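Long-range contacts in putative cell surface protein, similar to internalin proteins (Listeria monocytogenes EGD-e, PDB 5KZS), which is of unknown function but, as a leucine-rich-repeat protein resembling internalins, probably acts at the bacterial surface in contacts with partner proteins: residues 161-166 / 186-191; 140-145 / 167-172; 202-207 / 223-228. All blocks are in the same frame, centred on the assembly; numbering follows the deposited sequence.

Contact 1 of 3, residues 161-166 / 186-191; sequences DDVPDF and PDFQNL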
# COMPACT_ATOMS: atom_id res chain seq x y z
N ASP A 161 -1.56 5.63 -12.75
CA ASP A 161 -1.67 7.08 -13.04
C ASP A 161 -1.67 8.00 -11.80
O ASP A 161 -1.34 9.18 -11.94
CB ASP A 161 -2.89 7.38 -13.94
CG ASP A 161 -4.19 6.77 -13.41
OD1 ASP A 161 -4.29 5.51 -13.38
OD2 ASP A 161 -5.10 7.53 -13.00
N ASP A 162 -2.03 7.48 -10.62
CA ASP A 162 -1.96 8.24 -9.36
C ASP A 162 -0.55 8.37 -8.76
O ASP A 162 -0.33 9.20 -7.89
CB ASP A 162 -2.88 7.64 -8.29
CG ASP A 162 -4.36 7.62 -8.69
OD1 ASP A 162 -4.78 8.44 -9.53
OD2 ASP A 162 -5.12 6.79 -8.14
N VAL A 163 0.39 7.55 -9.22
CA VAL A 163 1.73 7.51 -8.62
C VAL A 163 2.77 8.22 -9.49
O VAL A 163 3.08 7.73 -10.57
CB VAL A 163 2.17 6.06 -8.42
CG1 VAL A 163 3.49 6.01 -7.65
CG2 VAL A 163 1.08 5.28 -7.71
N PRO A 164 3.33 9.35 -9.01
CA PRO A 164 4.36 10.08 -9.76
C PRO A 164 5.75 9.54 -9.45
O PRO A 164 5.93 8.84 -8.44
CB PRO A 164 4.22 11.49 -9.19
CG PRO A 164 3.90 11.25 -7.76
CD PRO A 164 3.06 10.00 -7.71
N ASP A 165 6.73 9.88 -10.28
CA ASP A 165 8.12 9.53 -9.99
C ASP A 165 8.71 10.57 -9.06
O ASP A 165 9.36 11.51 -9.50
CB ASP A 165 8.95 9.44 -11.26
CG ASP A 165 10.42 9.14 -10.99
OD1 ASP A 165 10.75 8.79 -9.83
OD2 ASP A 165 11.24 9.26 -11.94
N PHE A 166 8.55 10.34 -7.76
CA PHE A 166 8.79 11.36 -6.73
C PHE A 166 10.17 12.02 -6.81
O PHE A 166 11.19 11.35 -6.61
CB PHE A 166 8.62 10.77 -5.34
CG PHE A 166 7.25 10.23 -5.05
CD1 PHE A 166 6.21 11.08 -4.70
CD2 PHE A 166 7.00 8.86 -5.08
CE1 PHE A 166 4.95 10.58 -4.42
CE2 PHE A 166 5.74 8.35 -4.80
CZ PHE A 166 4.71 9.22 -4.47
N PRO A 186 6.25 3.37 -11.83
CA PRO A 186 7.40 4.19 -12.22
C PRO A 186 8.74 3.62 -11.76
O PRO A 186 8.84 3.10 -10.66
CB PRO A 186 7.13 5.50 -11.48
CG PRO A 186 5.65 5.60 -11.43
CD PRO A 186 5.13 4.20 -11.33
N ASP A 187 9.74 3.70 -12.62
CA ASP A 187 11.10 3.33 -12.25
C ASP A 187 11.67 4.52 -11.50
O ASP A 187 12.11 5.48 -12.11
CB ASP A 187 11.96 3.02 -13.48
CG ASP A 187 13.39 2.60 -13.12
OD1 ASP A 187 13.68 2.38 -11.92
OD2 ASP A 187 14.23 2.47 -14.04
N PHE A 188 11.67 4.45 -10.17
CA PHE A 188 11.96 5.62 -9.36
C PHE A 188 13.42 6.05 -9.46
O PHE A 188 14.33 5.22 -9.35
CB PHE A 188 11.60 5.38 -7.90
CG PHE A 188 10.16 5.01 -7.69
CD1 PHE A 188 9.16 5.95 -7.85
CD2 PHE A 188 9.80 3.71 -7.34
CE1 PHE A 188 7.83 5.62 -7.66
CE2 PHE A 188 8.47 3.37 -7.14
CZ PHE A 188 7.48 4.33 -7.30
N GLN A 189 13.63 7.34 -9.69
CA GLN A 189 14.95 7.90 -9.96
C GLN A 189 15.63 8.57 -8.75
O GLN A 189 16.85 8.55 -8.65
CB GLN A 189 14.87 8.86 -11.15
CG GLN A 189 14.40 8.20 -12.45
CD GLN A 189 15.37 7.15 -12.98
OE1 GLN A 189 15.01 5.98 -13.18
NE2 GLN A 189 16.62 7.55 -13.18
N ASN A 190 14.87 9.16 -7.83
CA ASN A 190 15.48 9.77 -6.64
C ASN A 190 14.88 9.26 -5.30
O ASN A 190 14.59 10.03 -4.38
CB ASN A 190 15.44 11.31 -6.75
CG ASN A 190 16.49 12.00 -5.87
OD1 ASN A 190 17.61 11.50 -5.71
ND2 ASN A 190 16.14 13.16 -5.32
N LEU A 191 14.72 7.93 -5.22
CA LEU A 191 14.40 7.22 -3.97
C LEU A 191 15.60 6.36 -3.59
O LEU A 191 15.45 5.19 -3.28
CB LEU A 191 13.14 6.35 -4.12
CG LEU A 191 11.81 7.05 -4.44
CD1 LEU A 191 10.68 6.04 -4.55
CD2 LEU A 191 11.46 8.11 -3.40

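Contact 2 of 3, residues 140-145 / 167-172; sequences PDFTGM and HTIPKL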
# COMPACT_ATOMS: atom_id res chain seq x y z
N PRO A 140 0.40 13.83 -5.08
CA PRO A 140 1.22 14.90 -5.63
C PRO A 140 2.70 14.54 -5.53
O PRO A 140 3.11 13.81 -4.62
CB PRO A 140 0.89 16.08 -4.73
CG PRO A 140 0.62 15.44 -3.41
CD PRO A 140 -0.01 14.11 -3.69
N ASP A 141 3.47 15.03 -6.49
CA ASP A 141 4.91 14.96 -6.45
C ASP A 141 5.43 16.05 -5.49
O ASP A 141 5.75 17.17 -5.90
CB ASP A 141 5.45 15.15 -7.86
CG ASP A 141 6.92 14.93 -7.96
OD1 ASP A 141 7.57 14.60 -6.92
OD2 ASP A 141 7.44 15.09 -9.09
N PHE A 142 5.56 15.67 -4.22
CA PHE A 142 5.69 16.61 -3.09
C PHE A 142 6.85 17.58 -3.22
O PHE A 142 7.97 17.16 -3.47
CB PHE A 142 5.89 15.88 -1.76
CG PHE A 142 4.89 14.80 -1.49
CD1 PHE A 142 3.61 15.10 -1.07
CD2 PHE A 142 5.23 13.46 -1.66
CE1 PHE A 142 2.68 14.10 -0.81
CE2 PHE A 142 4.31 12.46 -1.41
CZ PHE A 142 3.03 12.78 -0.98
N THR A 143 6.56 18.88 -3.01
CA THR A 143 7.56 19.96 -3.09
C THR A 143 8.03 20.49 -1.74
O THR A 143 9.16 20.99 -1.64
CB THR A 143 6.99 21.16 -3.86
OG1 THR A 143 5.71 21.48 -3.32
CG2 THR A 143 6.84 20.83 -5.34
N GLY A 144 7.19 20.38 -0.71
CA GLY A 144 7.40 21.08 0.56
C GLY A 144 7.66 20.26 1.81
O GLY A 144 7.52 20.77 2.92
N MSE A 145 8.04 19.00 1.61
CA MSE A 145 8.30 18.05 2.72
C MSE A 145 9.63 17.37 2.47
O MSE A 145 9.68 16.16 2.26
CB MSE A 145 7.15 17.06 2.85
CG MSE A 145 5.85 17.83 3.03
SE MSE A 145 4.38 16.71 3.69
CE MSE A 145 3.66 16.01 2.00
N HIS A 167 10.20 13.33 -7.08
CA HIS A 167 11.45 14.07 -7.32
C HIS A 167 12.04 14.71 -6.06
O HIS A 167 13.27 14.76 -5.90
CB HIS A 167 11.25 15.14 -8.41
CG HIS A 167 10.94 14.58 -9.76
ND1 HIS A 167 9.65 14.47 -10.24
CD2 HIS A 167 11.74 14.08 -10.72
CE1 HIS A 167 9.67 13.92 -11.44
NE2 HIS A 167 10.93 13.67 -11.75
N THR A 168 11.18 15.20 -5.18
CA THR A 168 11.61 16.09 -4.10
C THR A 168 11.38 15.49 -2.70
O THR A 168 11.11 16.23 -1.74
CB THR A 168 10.91 17.46 -4.26
OG1 THR A 168 10.69 17.72 -5.66
CG2 THR A 168 11.73 18.58 -3.64
N ILE A 169 11.52 14.17 -2.59
CA ILE A 169 11.52 13.46 -1.30
C ILE A 169 12.63 12.38 -1.26
O ILE A 169 12.36 11.19 -1.06
CB ILE A 169 10.12 12.86 -0.96
CG1 ILE A 169 9.55 12.04 -2.13
CG2 ILE A 169 9.12 13.96 -0.64
CD1 ILE A 169 8.43 11.10 -1.72
N PRO A 170 13.91 12.80 -1.39
CA PRO A 170 15.05 11.88 -1.45
C PRO A 170 15.36 11.06 -0.18
O PRO A 170 16.10 10.08 -0.26
CB PRO A 170 16.23 12.80 -1.75
CG PRO A 170 15.84 14.09 -1.14
CD PRO A 170 14.36 14.21 -1.34
N LYS A 171 14.80 11.46 0.96
CA LYS A 171 15.06 10.77 2.24
C LYS A 171 14.03 9.68 2.60
O LYS A 171 14.06 9.15 3.70
CB LYS A 171 15.17 11.83 3.36
CG LYS A 171 16.50 12.56 3.32
CD LYS A 171 16.50 13.80 4.18
CE LYS A 171 17.86 14.49 4.16
NZ LYS A 171 17.82 15.80 4.89
N LEU A 172 13.15 9.33 1.66
CA LEU A 172 12.08 8.37 1.91
C LEU A 172 12.67 6.98 2.07
O LEU A 172 13.40 6.53 1.19
CB LEU A 172 11.05 8.38 0.76
CG LEU A 172 9.71 7.68 1.05
CD1 LEU A 172 8.82 8.59 1.88
CD2 LEU A 172 8.98 7.29 -0.22
O HOH W 1 8.59 14.70 -4.51

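Contact 3 of 3, residues 202-207 / 223-228; sequences NNLTNT and DYNHLN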
# COMPACT_ATOMS: atom_id res chain seq x y z
N ASN A 202 -1.97 -6.28 -5.09
CA ASN A 202 -2.15 -5.39 -6.22
C ASN A 202 -2.47 -6.26 -7.45
O ASN A 202 -2.82 -7.44 -7.31
CB ASN A 202 -0.90 -4.51 -6.38
CG ASN A 202 -0.94 -3.26 -5.51
OD1 ASN A 202 -1.63 -2.28 -5.83
ND2 ASN A 202 -0.18 -3.28 -4.43
N ASN A 203 -2.36 -5.66 -8.64
CA ASN A 203 -2.68 -6.31 -9.89
C ASN A 203 -1.47 -6.38 -10.84
O ASN A 203 -1.63 -6.35 -12.06
CB ASN A 203 -3.84 -5.54 -10.55
CG ASN A 203 -4.68 -6.42 -11.44
OD1 ASN A 203 -4.55 -6.39 -12.67
ND2 ASN A 203 -5.55 -7.22 -10.83
N LEU A 204 -0.26 -6.49 -10.29
CA LEU A 204 0.96 -6.60 -11.11
C LEU A 204 0.96 -7.96 -11.81
O LEU A 204 0.99 -9.01 -11.16
CB LEU A 204 2.23 -6.45 -10.27
CG LEU A 204 2.36 -5.17 -9.44
CD1 LEU A 204 3.52 -5.34 -8.48
CD2 LEU A 204 2.54 -3.92 -10.29
N THR A 205 0.94 -7.93 -13.14
CA THR A 205 0.70 -9.11 -13.95
C THR A 205 1.86 -9.32 -14.94
O THR A 205 2.40 -8.35 -15.49
CB THR A 205 -0.69 -9.03 -14.64
OG1 THR A 205 -1.71 -8.96 -13.63
CG2 THR A 205 -0.96 -10.24 -15.50
N ASN A 206 2.25 -10.59 -15.12
CA ASN A 206 3.36 -11.00 -15.98
C ASN A 206 4.72 -10.49 -15.48
O ASN A 206 5.48 -11.25 -14.88
CB ASN A 206 3.07 -10.62 -17.44
CG ASN A 206 3.89 -11.43 -18.45
OD1 ASN A 206 4.70 -12.32 -18.12
ND2 ASN A 206 3.65 -11.14 -19.71
N THR A 207 5.02 -9.22 -15.72
CA THR A 207 6.29 -8.63 -15.33
C THR A 207 6.00 -7.21 -14.87
O THR A 207 4.88 -6.71 -15.01
CB THR A 207 7.28 -8.56 -16.51
OG1 THR A 207 6.78 -7.67 -17.53
CG2 THR A 207 7.52 -9.93 -17.12
N ASP A 223 3.83 -10.10 -2.39
CA ASP A 223 2.81 -11.11 -2.05
C ASP A 223 1.46 -10.79 -2.69
O ASP A 223 1.11 -9.65 -2.83
CB ASP A 223 2.66 -11.19 -0.52
CG ASP A 223 2.21 -12.57 -0.02
OD1 ASP A 223 2.67 -13.60 -0.56
OD2 ASP A 223 1.42 -12.62 0.96
N TYR A 224 0.71 -11.80 -3.11
CA TYR A 224 -0.61 -11.63 -3.72
C TYR A 224 -0.66 -10.70 -4.94
O TYR A 224 -1.48 -9.78 -5.02
CB TYR A 224 -1.62 -11.20 -2.66
CG TYR A 224 -2.03 -12.27 -1.70
CD1 TYR A 224 -2.88 -13.29 -2.12
CD2 TYR A 224 -1.61 -12.26 -0.37
CE1 TYR A 224 -3.29 -14.28 -1.24
CE2 TYR A 224 -2.02 -13.24 0.52
CZ TYR A 224 -2.86 -14.25 0.08
OH TYR A 224 -3.27 -15.25 0.94
N ASN A 225 0.24 -10.95 -5.88
CA ASN A 225 0.25 -10.32 -7.20
C ASN A 225 0.24 -11.44 -8.27
O ASN A 225 0.09 -12.63 -7.93
CB ASN A 225 1.48 -9.40 -7.31
CG ASN A 225 1.25 -8.03 -6.67
OD1 ASN A 225 0.57 -7.18 -7.24
ND2 ASN A 225 1.83 -7.81 -5.50
N HIS A 226 0.38 -11.09 -9.55
CA HIS A 226 0.24 -12.07 -10.62
C HIS A 226 1.45 -12.14 -11.55
O HIS A 226 1.28 -12.25 -12.77
CB HIS A 226 -1.04 -11.76 -11.40
CG HIS A 226 -2.22 -11.44 -10.54
ND1 HIS A 226 -3.01 -12.41 -9.95
CD2 HIS A 226 -2.74 -10.25 -10.17
CE1 HIS A 226 -3.96 -11.83 -9.25
NE2 HIS A 226 -3.83 -10.52 -9.36
N LEU A 227 2.65 -12.11 -10.99
CA LEU A 227 3.87 -12.10 -11.81
C LEU A 227 4.29 -13.50 -12.28
O LEU A 227 4.22 -14.46 -11.52
CB LEU A 227 5.04 -11.48 -11.04
CG LEU A 227 4.85 -10.06 -10.53
CD1 LEU A 227 6.12 -9.60 -9.84
CD2 LEU A 227 4.48 -9.11 -11.66
N ASN A 228 4.71 -13.58 -13.54
CA ASN A 228 5.36 -14.76 -14.10
C ASN A 228 6.87 -14.69 -13.91
O ASN A 228 7.55 -15.70 -14.00
CB ASN A 228 5.04 -14.91 -15.58
CG ASN A 228 3.58 -15.20 -15.83
OD1 ASN A 228 2.75 -14.31 -15.75
ND2 ASN A 228 3.25 -16.45 -16.12

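Contact 1 of 3, residues 161-166 / 186-191
Phe166 and Phe188, buried aromatic side chains from successive turns of the chain, illustrate how a repeat protein carries its core from one coil to the next. CD2 of Phe166 lies 4.2 Å from CE1 of Phe188, an oblique approach. The Phe188 ring is closely hemmed in. Leu191 CD1 lies over the rim of one face, the carbonyl oxygen of Pro186 sits over the centre of the other, 3.4 Å above the plane, and Pro164 O meets the edge in plane, 3.8 Å from CE1. Val163 CG1 adds a further edge contact at Phe188 CZ, and Val163 O approaches Pro186 CG at 3.4 Å. Phe166 CB packs against Leu191 CD2 at 4.3 Å. The outer side is polar and looser. Asp165, at the centre of an inverse gamma turn, has its CG trans to the backbone N (chi1 177°), which carries the carboxylate across to the next coil. There OD1 accepts the backbone N-H of Gln189 at 3.2 Å, on the syn side and 17° out of the carboxylate plane, with a fairly straight N-H...O angle of 162°. Gln189 itself is exposed, and its CB and CG pass by OD2. Asp187 also reaches onward, but to a hydroxyl, Thr212 OG1. Stacked phenylalanines in the loops across from the parallel sheet, each beneath an aspartate, form a phenylalanine spine as in leucine-rich-repeat solenoids.

Contact 2 of 3, residues 140-145 / 167-172
Asp141 OD1 is gripped by two donors, the backbone N-H of His167 at 2.9 Å and a bridging water that donates to it at 2.6 Å. This joins loops of successive coils in a leucine-rich-repeat solenoid, where a carboxylate on one coil holds the backbone of the next. The other oxygen is used as well: His167 ND1 donates to Asp141 OD2 at 2.6 Å, almost straight at 173°. OD2 offers its syn lone pair and lies within 2° of the imidazole plane. Two N-H groups of one residue thus clasp both oxygens, fixing the rotation of the carboxylate and of the ring; the negative charge would probably favour a protonated imidazole. The water also donates to Phe142 O and accepts from Thr168 N, so it joins the two backbones where they do not bond directly. Thr168 CB presses close to Phe142 O, whereas the Thr143 hydroxyl bonds Asp118 and Gln120 instead. Below this polar layer the contact is apolar. Pro140 O lies over the centre of one face of the Phe142 ring. Ile169 has CG1 between its backbone N and carbonyl carbon (chi1 51°), sending CD1 to the edge of that ring, 4.0 Å from CD2, while its CG2 packs 3.9 Å from Phe142 CB.

Contact 3 of 3, residues 202-207 / 223-228
A short parallel ladder on the leucine-rich-repeat solenoid, formed by strands 205-206 and 226-227, joins these two segments, and an asparagine side chain extends it at one end. His226 N donates to Leu204 O at 2.7 Å, nearly in line with the carbonyl bond. Asn206 N then donates to His226 O at 3.0 Å, from above the carbonyl plane, and Asn228 N to Asn206 O at 2.8 Å. The alternation of donor and acceptor is that of parallel strands. Before the ladder, Asn225 OD1 accepts the backbone N-H of Leu204 at 3.2 Å, the donor tilted 17° from the carbonyl plane. Asn225 CG lies opposite its own carbonyl carbon (chi1 -82°), which swings the amide across toward the preceding segment, 202-207; its ND2 donates to Leu222 O and Leu199 O. On the inner side Leu204 CB rests 3.8 Å from Leu227 CD2. On the other side the imidazole of His226 meets Asn203 CA at its edge, with Thr205 OG1 3.6 Å from His226 CB. That hydroxyl donates to Asn203 O, and His226 ND1 bonds to Ser244 O. The buried Asn225 amide therefore serves backbone groups between the main parallel sheet (196-198 with 219-221) and this short ladder, and Asn202 does the same one coil earlier (OD1 to Leu182 N, ND2 to Leu199 O and Leu177 O): an asparagine ladder in which side chains satisfy the main chain.

Contacts 1 and 2 are neighbouring steps of one stack: their centres are 10 Å apart, their segments alternate along the chain, and residues 161-166 run directly into 167-172. Phe166 CE1 of contact 1 lies 3.6 Å from Phe142 CE2 of contact 2, so the aromatic core continues through both, while Asn190 ND2 reaches His167 O in a weak hydrogen bond. Contact 3 follows later in the chain, with its centre about 19 Å from that of contact 1 and about 27 Å from that of contact 2, and touches neither. Together they show one solenoid joined coil to coil by carboxylates in the loops of contacts 1 and 2 and by asparagine and strand bonds at contact 3.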